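Local coordinates for protein gamma-glutamyltranspeptidase (Ggt) (Helicobacter pylori 26695, PDB 5BPK) that probably cleaves the gamma-glutamyl amide bond of glutathione and related compounds, passing the glutamyl group to water or an acceptor, as an N-terminal nucleophile (Ntn) hydrolase, at residues 19-24 / 38-43; 42-47 / 68-73; 93-98 / 123-128. All blocks are in the same frame, centred on the assembly; numbering follows the deposited sequence.

Interaction 1 (19-24 / 38-43). With 4UD ((2S)-amino[(5S)-4,5-dihydro-1,2-oxazol-5-yl]acetic acid), chain O.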
loop_
_atom_site.group_PDB
_atom_site.type_symbol
_atom_site.label_atom_id
_atom_site.label_comp_id
_atom_site.label_asym_id
_atom_site.label_seq_id
_atom_site.Cartn_x
_atom_site.Cartn_y
_atom_site.Cartn_z
ATOM N N THR B 19 4.492 3.684 2.205
ATOM C CA THR B 19 4.100 4.871 1.456
ATOM C C THR B 19 4.339 6.180 2.181
ATOM O O THR B 19 4.413 6.216 3.406
ATOM C CB THR B 19 2.578 4.780 1.124
ATOM O OG1 THR B 19 2.223 5.739 0.118
ATOM C CG2 THR B 19 1.728 4.973 2.378
ATOM N N ILE B 20 4.425 7.246 1.388
ATOM C CA ILE B 20 4.284 8.613 1.869
ATOM C C ILE B 20 2.982 9.264 1.339
ATOM O O ILE B 20 2.786 10.463 1.459
ATOM C CB ILE B 20 5.548 9.460 1.562
ATOM C CG1 ILE B 20 6.033 9.293 0.110
ATOM C CG2 ILE B 20 6.650 9.125 2.568
ATOM C CD1 ILE B 20 7.212 10.223 -0.238
ATOM N N ASN B 21 2.096 8.403 0.826
ATOM C CA ASN B 21 0.788 8.702 0.243
ATOM C C ASN B 21 0.885 9.133 -1.225
ATOM O O ASN B 21 1.053 8.277 -2.092
ATOM C CB ASN B 21 -0.076 9.635 1.102
ATOM C CG ASN B 21 -1.512 9.697 0.611
ATOM O OD1 ASN B 21 -1.954 8.811 -0.118
ATOM N ND2 ASN B 21 -2.236 10.744 0.992
ATOM N N ALA B 22 0.777 10.428 -1.523
ATOM C CA ALA B 22 0.921 10.876 -2.903
ATOM C C ALA B 22 2.344 10.626 -3.409
ATOM O O ALA B 22 3.239 10.291 -2.650
ATOM C CB ALA B 22 0.567 12.356 -3.035
ATOM N N SER B 23 2.524 10.762 -4.713
ATOM C CA SER B 23 3.843 10.742 -5.297
ATOM C C SER B 23 4.671 11.869 -4.675
ATOM O O SER B 23 4.318 13.058 -4.786
ATOM C CB SER B 23 3.756 10.910 -6.807
ATOM O OG SER B 23 5.032 10.789 -7.401
ATOM N N TYR B 24 5.770 11.484 -4.019
ATOM C CA TYR B 24 6.651 12.396 -3.265
ATOM C C TYR B 24 5.976 12.993 -2.019
ATOM O O TYR B 24 6.421 14.005 -1.480
ATOM C CB TYR B 24 7.283 13.472 -4.155
ATOM C CG TYR B 24 8.060 12.889 -5.314
ATOM C CD1 TYR B 24 9.362 12.417 -5.143
ATOM C CD2 TYR B 24 7.496 12.794 -6.575
ATOM C CE1 TYR B 24 10.070 11.878 -6.194
ATOM C CE2 TYR B 24 8.199 12.261 -7.631
ATOM C CZ TYR B 24 9.486 11.803 -7.436
ATOM O OH TYR B 24 10.186 11.251 -8.470
ATOM N N ASN B 38 5.442 12.471 4.518
ATOM C CA ASN B 38 4.173 11.958 4.021
ATOM C C ASN B 38 3.100 13.034 3.988
ATOM O O ASN B 38 3.200 14.040 4.697
ATOM C CB ASN B 38 3.700 10.794 4.892
ATOM C CG ASN B 38 3.323 11.233 6.295
ATOM O OD1 ASN B 38 2.187 11.655 6.534
ATOM N ND2 ASN B 38 4.283 11.168 7.228
ATOM N N ASN B 39 2.080 12.827 3.154
ATOM C CA ASN B 39 0.815 13.559 3.311
ATOM C C ASN B 39 -0.313 12.594 3.689
ATOM O O ASN B 39 -1.428 12.636 3.146
ATOM C CB ASN B 39 0.500 14.496 2.121
ATOM C CG ASN B 39 0.355 13.787 0.777
ATOM O OD1 ASN B 39 0.641 12.606 0.631
ATOM N ND2 ASN B 39 -0.074 14.546 -0.230
ATOM N N GLU B 40 -0.008 11.728 4.654
ATOM C CA GLU B 40 -0.961 10.710 5.086
ATOM C C GLU B 40 -2.177 11.293 5.809
ATOM O O GLU B 40 -3.190 10.604 5.959
ATOM C CB GLU B 40 -0.290 9.653 5.976
ATOM C CG GLU B 40 -0.641 8.217 5.624
ATOM C CD GLU B 40 0.032 7.768 4.331
ATOM O OE1 GLU B 40 1.294 7.802 4.253
ATOM O OE2 GLU B 40 -0.697 7.390 3.398
ATOM N N MET B 41 -2.106 12.543 6.260
ATOM C CA MET B 41 -3.287 13.141 6.912
ATOM C C MET B 41 -4.496 13.227 5.987
ATOM O O MET B 41 -5.620 13.228 6.467
ATOM C CB MET B 41 -2.974 14.512 7.521
ATOM C CG MET B 41 -1.917 14.463 8.628
ATOM S SD MET B 41 -2.413 13.560 10.127
ATOM C CE MET B 41 -3.542 14.745 10.880
ATOM N N ASP B 42 -4.278 13.280 4.671
ATOM C CA ASP B 42 -5.391 13.270 3.699
ATOM C C ASP B 42 -6.163 11.934 3.637
ATOM O O ASP B 42 -7.199 11.839 2.980
ATOM C CB ASP B 42 -4.901 13.635 2.288
ATOM C CG ASP B 42 -6.051 13.914 1.325
ATOM O OD1 ASP B 42 -6.760 14.928 1.533
ATOM O OD2 ASP B 42 -6.257 13.113 0.377
ATOM N N ASP B 43 -5.637 10.887 4.262
ATOM C CA ASP B 43 -6.381 9.636 4.358
ATOM C C ASP B 43 -7.431 9.654 5.468
ATOM O O ASP B 43 -8.257 8.751 5.526
ATOM C CB ASP B 43 -5.444 8.445 4.524
ATOM C CG ASP B 43 -4.849 7.971 3.206
ATOM O OD1 ASP B 43 -5.199 8.497 2.128
ATOM O OD2 ASP B 43 -4.013 7.052 3.264
HETATM C C3 4UD O . -0.584 4.142 -2.017
HETATM C C4 4UD O . -1.717 4.509 -0.144
HETATM C C5 4UD O . -0.942 5.313 -1.171
HETATM C C6 4UD O . -2.840 5.264 0.581
HETATM C C8 4UD O . -3.404 4.311 1.610
HETATM O O9 4UD O . -2.867 4.161 2.681
HETATM O O10 4UD O . -4.524 3.601 1.343
HETATM N N7 4UD O . -2.306 6.439 1.283
HETATM O O2 4UD O . -2.318 3.438 -0.868
HETATM N N1 4UD O . -1.390 3.159 -1.786
HETATM O O HOH W 1 -5.016 10.633 0.420
#
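Asn21, Glu40 and Asp43 converge on the amino group of bound 4UD. Its N7 gives hydrogen bonds to Asn21 OD1 (2.8 Å) and Asp43 OD2 (2.7 Å), and weakly to Glu40 OE2, consistent with recognition of a gamma-glutamyl substrate's alpha-amino group. Arg103 of the other chain bridges to both carboxylates, which would temper their repulsion.

In the second shell Asn21 and Asn39 cross at nearly a right angle, amide planes 54° apart. With CG anti to the backbone N (chi1 -169°), Asn21 fixes its amide by donating from ND2 to Asn39 O at 3.0 Å, from above the carbonyl plane; Asp42 N reaches that oxygen from the opposite face. A water accepts from Asn21 ND2 and donates to Asp42 OD2 and Asp43 OD1; Tyr54 OH also bonds Asn21 OD1. Asn39 OD1 takes Ala22 N on an in-plane lone pair, and Asn39 N bonds Ile20 O.

Thr19 OG1 accepts from Asn21 N (ST turn), and Asn38 OD1 from Glu40 N (Asx turn). From the other chain Ser127, Glu128 O and Gly83 bond Asp42 OD1, Asn39 ND2 and Asn38 respectively. Both segments belong to the connection between strands 13-19 and 77-81, and Thr19 extends its sheet into the other chain.

Interaction 2 (42-47 / 68-73). With 4UD ((2S)-amino[(5S)-4,5-dihydro-1,2-oxazol-5-yl]acetic acid), chain O.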
loop_
_atom_site.group_PDB
_atom_site.type_symbol
_atom_site.label_atom_id
_atom_site.label_comp_id
_atom_site.label_asym_id
_atom_site.label_seq_id
_atom_site.Cartn_x
_atom_site.Cartn_y
_atom_site.Cartn_z
ATOM N N ASP B 42 -4.278 13.280 4.671
ATOM C CA ASP B 42 -5.391 13.270 3.699
ATOM C C ASP B 42 -6.163 11.934 3.637
ATOM O O ASP B 42 -7.199 11.839 2.980
ATOM C CB ASP B 42 -4.901 13.635 2.288
ATOM C CG ASP B 42 -6.051 13.914 1.325
ATOM O OD1 ASP B 42 -6.760 14.928 1.533
ATOM O OD2 ASP B 42 -6.257 13.113 0.377
ATOM N N ASP B 43 -5.637 10.887 4.262
ATOM C CA ASP B 43 -6.381 9.636 4.358
ATOM C C ASP B 43 -7.431 9.654 5.468
ATOM O O ASP B 43 -8.257 8.751 5.526
ATOM C CB ASP B 43 -5.444 8.445 4.524
ATOM C CG ASP B 43 -4.849 7.971 3.206
ATOM O OD1 ASP B 43 -5.199 8.497 2.128
ATOM O OD2 ASP B 43 -4.013 7.052 3.264
ATOM N N PHE B 44 -7.395 10.657 6.342
ATOM C CA PHE B 44 -8.537 10.938 7.237
ATOM C C PHE B 44 -9.674 11.560 6.441
ATOM O O PHE B 44 -9.462 12.159 5.382
ATOM C CB PHE B 44 -8.172 11.924 8.349
ATOM C CG PHE B 44 -7.358 11.331 9.472
ATOM C CD1 PHE B 44 -7.927 10.415 10.347
ATOM C CD2 PHE B 44 -6.032 11.710 9.671
ATOM C CE1 PHE B 44 -7.199 9.877 11.395
ATOM C CE2 PHE B 44 -5.299 11.186 10.725
ATOM C CZ PHE B 44 -5.881 10.259 11.584
ATOM N N SER B 45 -10.882 11.451 6.981
ATOM C CA SER B 45 -11.967 12.323 6.559
ATOM C C SER B 45 -11.741 13.658 7.258
ATOM O O SER B 45 -11.842 13.748 8.486
ATOM C CB SER B 45 -13.332 11.737 6.916
ATOM O OG SER B 45 -14.362 12.629 6.532
ATOM N N ILE B 46 -11.399 14.684 6.480
ATOM C CA ILE B 46 -11.107 16.008 7.032
ATOM C C ILE B 46 -12.369 16.873 7.206
ATOM O O ILE B 46 -12.329 17.905 7.873
ATOM C CB ILE B 46 -10.018 16.747 6.207
ATOM C CG1 ILE B 46 -10.508 17.115 4.800
ATOM C CG2 ILE B 46 -8.749 15.886 6.125
ATOM C CD1 ILE B 46 -9.484 17.872 3.999
ATOM N N LYS B 47 -13.464 16.409 6.604
ATOM C CA LYS B 47 -14.795 16.997 6.702
ATOM C C LYS B 47 -15.798 15.923 6.242
ATOM O O LYS B 47 -15.549 15.246 5.240
ATOM C CB LYS B 47 -14.885 18.232 5.800
ATOM C CG LYS B 47 -16.230 18.956 5.845
ATOM C CD LYS B 47 -16.229 20.204 4.982
ATOM C CE LYS B 47 -17.622 20.803 4.863
ATOM N NZ LYS B 47 -17.584 22.117 4.171
ATOM N N LYS B 68 -4.436 9.190 16.453
ATOM C CA LYS B 68 -5.198 8.204 15.677
ATOM C C LYS B 68 -4.498 7.940 14.335
ATOM O O LYS B 68 -3.873 8.819 13.769
ATOM C CB LYS B 68 -6.616 8.720 15.449
ATOM C CG LYS B 68 -7.612 7.750 14.822
ATOM C CD LYS B 68 -9.012 8.341 14.869
ATOM C CE LYS B 68 -10.048 7.537 14.115
ATOM N NZ LYS B 68 -11.317 8.310 13.973
ATOM N N ARG B 69 -4.616 6.717 13.832
ATOM C CA ARG B 69 -4.003 6.347 12.558
ATOM C C ARG B 69 -5.040 6.503 11.448
ATOM O O ARG B 69 -6.129 5.964 11.557
ATOM C CB ARG B 69 -3.503 4.902 12.643
ATOM C CG ARG B 69 -2.396 4.694 13.692
ATOM C CD ARG B 69 -2.120 3.213 14.020
ATOM N NE ARG B 69 -1.424 3.161 15.312
ATOM C CZ ARG B 69 -0.128 2.919 15.500
ATOM N NH1 ARG B 69 0.666 2.566 14.501
ATOM N NH2 ARG B 69 0.364 2.993 16.724
ATOM N N PRO B 70 -4.702 7.230 10.371
ATOM C CA PRO B 70 -5.690 7.428 9.311
ATOM C C PRO B 70 -5.998 6.131 8.580
ATOM O O PRO B 70 -5.090 5.329 8.337
ATOM C CB PRO B 70 -5.007 8.421 8.368
ATOM C CG PRO B 70 -3.553 8.289 8.653
ATOM C CD PRO B 70 -3.454 7.969 10.104
ATOM N N LEU B 71 -7.268 5.939 8.226
ATOM C CA LEU B 71 -7.688 4.738 7.526
ATOM C C LEU B 71 -6.916 4.555 6.221
ATOM O O LEU B 71 -6.775 5.490 5.446
ATOM C CB LEU B 71 -9.182 4.782 7.220
ATOM C CG LEU B 71 -9.783 3.522 6.598
ATOM C CD1 LEU B 71 -9.783 2.388 7.599
ATOM C CD2 LEU B 71 -11.184 3.797 6.068
ATOM N N SER B 72 -6.457 3.327 5.994
ATOM C CA SER B 72 -5.766 2.949 4.762
ATOM C C SER B 72 -6.619 1.991 3.918
ATOM O O SER B 72 -7.581 1.392 4.405
ATOM C CB SER B 72 -4.449 2.251 5.113
ATOM O OG SER B 72 -3.653 1.999 3.953
ATOM N N SER B 73 -6.233 1.858 2.654
ATOM C CA SER B 73 -6.727 0.809 1.759
ATOM C C SER B 73 -5.665 -0.247 1.470
ATOM O O SER B 73 -5.923 -1.200 0.732
ATOM C CB SER B 73 -7.170 1.418 0.423
ATOM O OG SER B 73 -8.210 2.364 0.577
HETATM C C3 4UD O . -0.584 4.142 -2.017
HETATM C C4 4UD O . -1.717 4.509 -0.144
HETATM C C5 4UD O . -0.942 5.313 -1.171
HETATM C C6 4UD O . -2.840 5.264 0.581
HETATM C C8 4UD O . -3.404 4.311 1.610
HETATM O O9 4UD O . -2.867 4.161 2.681
HETATM O O10 4UD O . -4.524 3.601 1.343
HETATM N N7 4UD O . -2.306 6.439 1.283
HETATM O O2 4UD O . -2.318 3.438 -0.868
HETATM N N1 4UD O . -1.390 3.159 -1.786
#
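The ring of Phe44 carries the proline ring of Pro70 on one face and has the backbone of Lys68 at its edge. Pro70 CB stands over the centre of the aromatic ring, 3.6 Å from its centroid and only 10° off the normal, which makes this a well-aligned CH-pi contact. The proline is broad enough to do more: its CD reaches across to Phe44 CZ at 3.7 Å, and its CA lies over the CE1 side of the same face. Near the ring plane, Lys68 O meets Phe44 CZ at 3.3 Å, a carbonyl oxygen set against the slightly positive rim of an aromatic. Lys68 CG touches Phe44 CE1; beyond it the chain runs extended to an ammonium group bonded to the carbonyls of Ala61 and Ala63.

One residue earlier, Asp43 continues the packing with its CB, which sits 3.4 Å from Leu71 O and also touches Pro70 CB. Asn62 ties the two segments together from outside, bonding both Asp43 O and Leu71 N.

Segment 68-73 continues to the bound 4UD. Ser72 OG, anti to its own backbone nitrogen (chi1 -173°), donates to O9 of 4UD at 2.6 Å and is also bonded to Met74 N, while Ser73 N gives O10 of 4UD a nearly straight bond (2.8 Å, 169°). Two neighbouring serines gripping the alpha-carboxylate, with Asp43 and its neighbours holding the alpha-amino nitrogen, are characteristic of the gamma-glutamyl pocket of gamma-glutamyltranspeptidases.

Interaction 3 (93-98 / 123-128). With 4UD ((2S)-amino[(5S)-4,5-dihydro-1,2-oxazol-5-yl]acetic acid), chain O; EDO (1,2-ethanediol), chain R.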
loop_
_atom_site.group_PDB
_atom_site.type_symbol
_atom_site.label_atom_id
_atom_site.label_comp_id
_atom_site.label_asym_id
_atom_site.label_seq_id
_atom_site.Cartn_x
_atom_site.Cartn_y
_atom_site.Cartn_z
ATOM N N GLY B 93 -1.998 2.088 -5.082
ATOM C CA GLY B 93 -3.156 2.537 -5.849
ATOM C C GLY B 93 -4.280 3.182 -5.061
ATOM O O GLY B 93 -5.343 3.403 -5.608
ATOM N N GLY B 94 -4.048 3.486 -3.786
ATOM C CA GLY B 94 -5.082 4.059 -2.922
ATOM C C GLY B 94 -6.341 3.213 -2.925
ATOM O O GLY B 94 -6.299 2.033 -2.634
ATOM N N SER B 95 -7.471 3.823 -3.268
ATOM C CA SER B 95 -8.736 3.098 -3.319
ATOM C C SER B 95 -8.710 1.874 -4.254
ATOM O O SER B 95 -9.465 0.919 -4.046
ATOM C CB SER B 95 -9.829 4.041 -3.783
ATOM O OG SER B 95 -9.458 4.589 -5.041
ATOM N N ARG B 96 -7.858 1.894 -5.277
ATOM C CA ARG B 96 -7.796 0.790 -6.243
ATOM C C ARG B 96 -7.037 -0.431 -5.716
ATOM O O ARG B 96 -7.078 -1.482 -6.333
ATOM C CB ARG B 96 -7.173 1.242 -7.577
ATOM C CG ARG B 96 -8.119 1.969 -8.513
ATOM C CD ARG B 96 -8.487 3.362 -8.073
ATOM N NE ARG B 96 -7.343 4.265 -8.010
ATOM C CZ ARG B 96 -7.434 5.577 -7.784
ATOM N NH1 ARG B 96 -8.621 6.161 -7.627
ATOM N NH2 ARG B 96 -6.336 6.313 -7.737
ATOM N N ILE B 97 -6.364 -0.306 -4.574
ATOM C CA ILE B 97 -5.572 -1.419 -4.045
ATOM C C ILE B 97 -6.432 -2.658 -3.842
ATOM O O ILE B 97 -6.058 -3.760 -4.265
ATOM C CB ILE B 97 -4.887 -1.067 -2.721
ATOM C CG1 ILE B 97 -3.798 -0.023 -2.971
ATOM C CG2 ILE B 97 -4.281 -2.334 -2.078
ATOM C CD1 ILE B 97 -3.165 0.497 -1.718
ATOM N N ILE B 98 -7.583 -2.470 -3.191
ATOM C CA ILE B 98 -8.404 -3.591 -2.757
ATOM C C ILE B 98 -8.832 -4.396 -3.967
ATOM O O ILE B 98 -8.736 -5.636 -3.982
ATOM C CB ILE B 98 -9.647 -3.121 -1.983
ATOM C CG1 ILE B 98 -9.219 -2.358 -0.727
ATOM C CG2 ILE B 98 -10.534 -4.304 -1.633
ATOM C CD1 ILE B 98 -10.325 -1.587 -0.084
ATOM N N ARG B 123 -7.477 -5.052 -15.559
ATOM C CA ARG B 123 -8.194 -4.891 -14.297
ATOM C C ARG B 123 -9.380 -3.953 -14.467
ATOM O O ARG B 123 -9.324 -3.032 -15.283
ATOM C CB ARG B 123 -7.252 -4.306 -13.242
ATOM C CG ARG B 123 -6.215 -5.298 -12.774
ATOM C CD ARG B 123 -5.046 -4.615 -12.009
ATOM N NE ARG B 123 -3.952 -5.579 -11.895
ATOM C CZ ARG B 123 -2.692 -5.304 -11.610
ATOM N NH1 ARG B 123 -2.282 -4.061 -11.405
ATOM N NH2 ARG B 123 -1.821 -6.302 -11.561
ATOM N N PHE B 124 -10.446 -4.202 -13.702
ATOM C CA PHE B 124 -11.591 -3.284 -13.613
ATOM C C PHE B 124 -11.732 -2.835 -12.166
ATOM O O PHE B 124 -11.074 -3.363 -11.278
ATOM C CB PHE B 124 -12.901 -3.917 -14.122
ATOM C CG PHE B 124 -13.340 -5.121 -13.343
ATOM C CD1 PHE B 124 -14.174 -4.995 -12.234
ATOM C CD2 PHE B 124 -12.893 -6.378 -13.700
ATOM C CE1 PHE B 124 -14.557 -6.116 -11.509
ATOM C CE2 PHE B 124 -13.254 -7.494 -12.975
ATOM C CZ PHE B 124 -14.086 -7.370 -11.872
ATOM N N HIS B 125 -12.582 -1.845 -11.934
ATOM C CA HIS B 125 -12.714 -1.264 -10.606
ATOM C C HIS B 125 -14.065 -0.587 -10.438
ATOM O O HIS B 125 -14.515 0.144 -11.315
ATOM C CB HIS B 125 -11.558 -0.274 -10.398
ATOM C CG HIS B 125 -11.625 0.518 -9.132
ATOM N ND1 HIS B 125 -11.348 -0.021 -7.895
ATOM C CD2 HIS B 125 -11.910 1.828 -8.919
ATOM C CE1 HIS B 125 -11.470 0.919 -6.974
ATOM N NE2 HIS B 125 -11.800 2.052 -7.568
ATOM N N MET B 126 -14.681 -0.840 -9.291
ATOM C CA MET B 126 -15.889 -0.162 -8.844
ATOM C C MET B 126 -15.687 0.207 -7.379
ATOM O O MET B 126 -15.381 -0.656 -6.571
ATOM C CB MET B 126 -17.095 -1.093 -9.034
ATOM C CG MET B 126 -18.355 -0.762 -8.244
ATOM S SD MET B 126 -19.094 0.836 -8.576
ATOM C CE MET B 126 -19.813 0.563 -10.213
ATOM N N GLN B 127 -15.831 1.493 -7.061
ATOM C CA GLN B 127 -15.691 1.975 -5.675
ATOM C C GLN B 127 -16.917 2.730 -5.167
ATOM O O GLN B 127 -16.818 3.506 -4.207
ATOM C CB GLN B 127 -14.419 2.823 -5.499
ATOM C CG GLN B 127 -14.351 4.083 -6.307
ATOM C CD GLN B 127 -13.113 4.911 -5.971
ATOM O OE1 GLN B 127 -11.975 4.475 -6.183
ATOM N NE2 GLN B 127 -13.331 6.110 -5.436
ATOM N N TRP B 128 -18.067 2.465 -5.792
ATOM C CA TRP B 128 -19.387 2.949 -5.352
ATOM C C TRP B 128 -19.574 4.440 -5.673
ATOM O O TRP B 128 -20.490 4.799 -6.418
ATOM C CB TRP B 128 -19.630 2.566 -3.878
ATOM C CG TRP B 128 -20.699 3.303 -3.120
ATOM C CD1 TRP B 128 -22.048 3.178 -3.260
ATOM C CD2 TRP B 128 -20.484 4.250 -2.082
ATOM N NE1 TRP B 128 -22.692 4.001 -2.356
ATOM C CE2 TRP B 128 -21.748 4.679 -1.633
ATOM C CE3 TRP B 128 -19.336 4.789 -1.488
ATOM C CZ2 TRP B 128 -21.897 5.618 -0.611
ATOM C CZ3 TRP B 128 -19.487 5.725 -0.477
ATOM C CH2 TRP B 128 -20.756 6.124 -0.051
HETATM C C3 4UD O . -0.584 4.142 -2.017
HETATM C C4 4UD O . -1.717 4.509 -0.144
HETATM C C5 4UD O . -0.942 5.313 -1.171
HETATM C C6 4UD O . -2.840 5.264 0.581
HETATM C C8 4UD O . -3.404 4.311 1.610
HETATM O O9 4UD O . -2.867 4.161 2.681
HETATM O O10 4UD O . -4.524 3.601 1.343
HETATM N N7 4UD O . -2.306 6.439 1.283
HETATM O O2 4UD O . -2.318 3.438 -0.868
HETATM N N1 4UD O . -1.390 3.159 -1.786
HETATM C C1 EDO R . -10.866 -5.639 -17.411
HETATM O O1 EDO R . -12.160 -6.241 -17.256
HETATM C C2 EDO R . -11.016 -4.174 -17.836
HETATM O O2 EDO R . -9.753 -3.483 -17.958
#
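His125 lies with one face against Arg96, and its side chain can be followed outward from CB. With chi1 at 174°, CG is anti to the backbone N and the ring is carried toward Arg96. Its CG is 3.8 Å from Arg96 CG, which stands almost exactly on the ring normal, 3.6 Å from the centroid, in a CH-pi contact. ND1 is hydrogen-bonded to Thr99 OG1, farther along helix 96-109. CE1 comes to 3.5 Å from Ser95 O, a carbonyl that also bonds Tyr323 of the other chain.

A type II' beta turn runs from Gly93 to Arg96, leading toward helix 96-109; it is closed by Arg96 N to Gly93 O, with the positive phi of Gly94 favouring glycine. Gly94 N makes a weak bond to O2 of 4UD, and Ile97 CD1 also touches the ligand; paired glycine amides here are consistent with the oxyanion hole of this family.

Farther round the ring, CD2 meets Arg96 CD. At the tip, His125 NE2 donates to Gln127 OE1 at 2.8 Å and 172°, within the ring plane and on a lone pair of the amide oxygen. Ser95 OG donates to Gln127 OE1 as well, at 2.8 Å, tilted 22° from the carbonyl plane. Gln127 NE2 is bonded to the carbonyls of Tyr54 and Leu129, which holds the amide in this orientation. The arginine chain, bent at chi2 and chi3, brings its guanidinium close to parallel with that amide.

In the fold
Interactions 1, 2 and 3 follow one another along the chain, the first two sharing Asp42 and Asp43. Their centres are about 10 Å apart, and both belong to the irregular connection between strands 13-19 and 77-81. Interaction 3 opens only after strand 84-89, leading into helix 96-109, with its centre about 18 Å from that of interaction 1 and 17 Å from that of interaction 2. Ser73 nevertheless packs on Gly94, Ser95, Ile97 and Ile98, joining interactions 2 and 3 directly. Segments spread from residue 19 to residue 98 thus converge on one pocket: interactions 1 and 2 share its amino end, serines of interaction 2 take the carboxylate, and Gly94 and Ile97 of interaction 3 meet the ring.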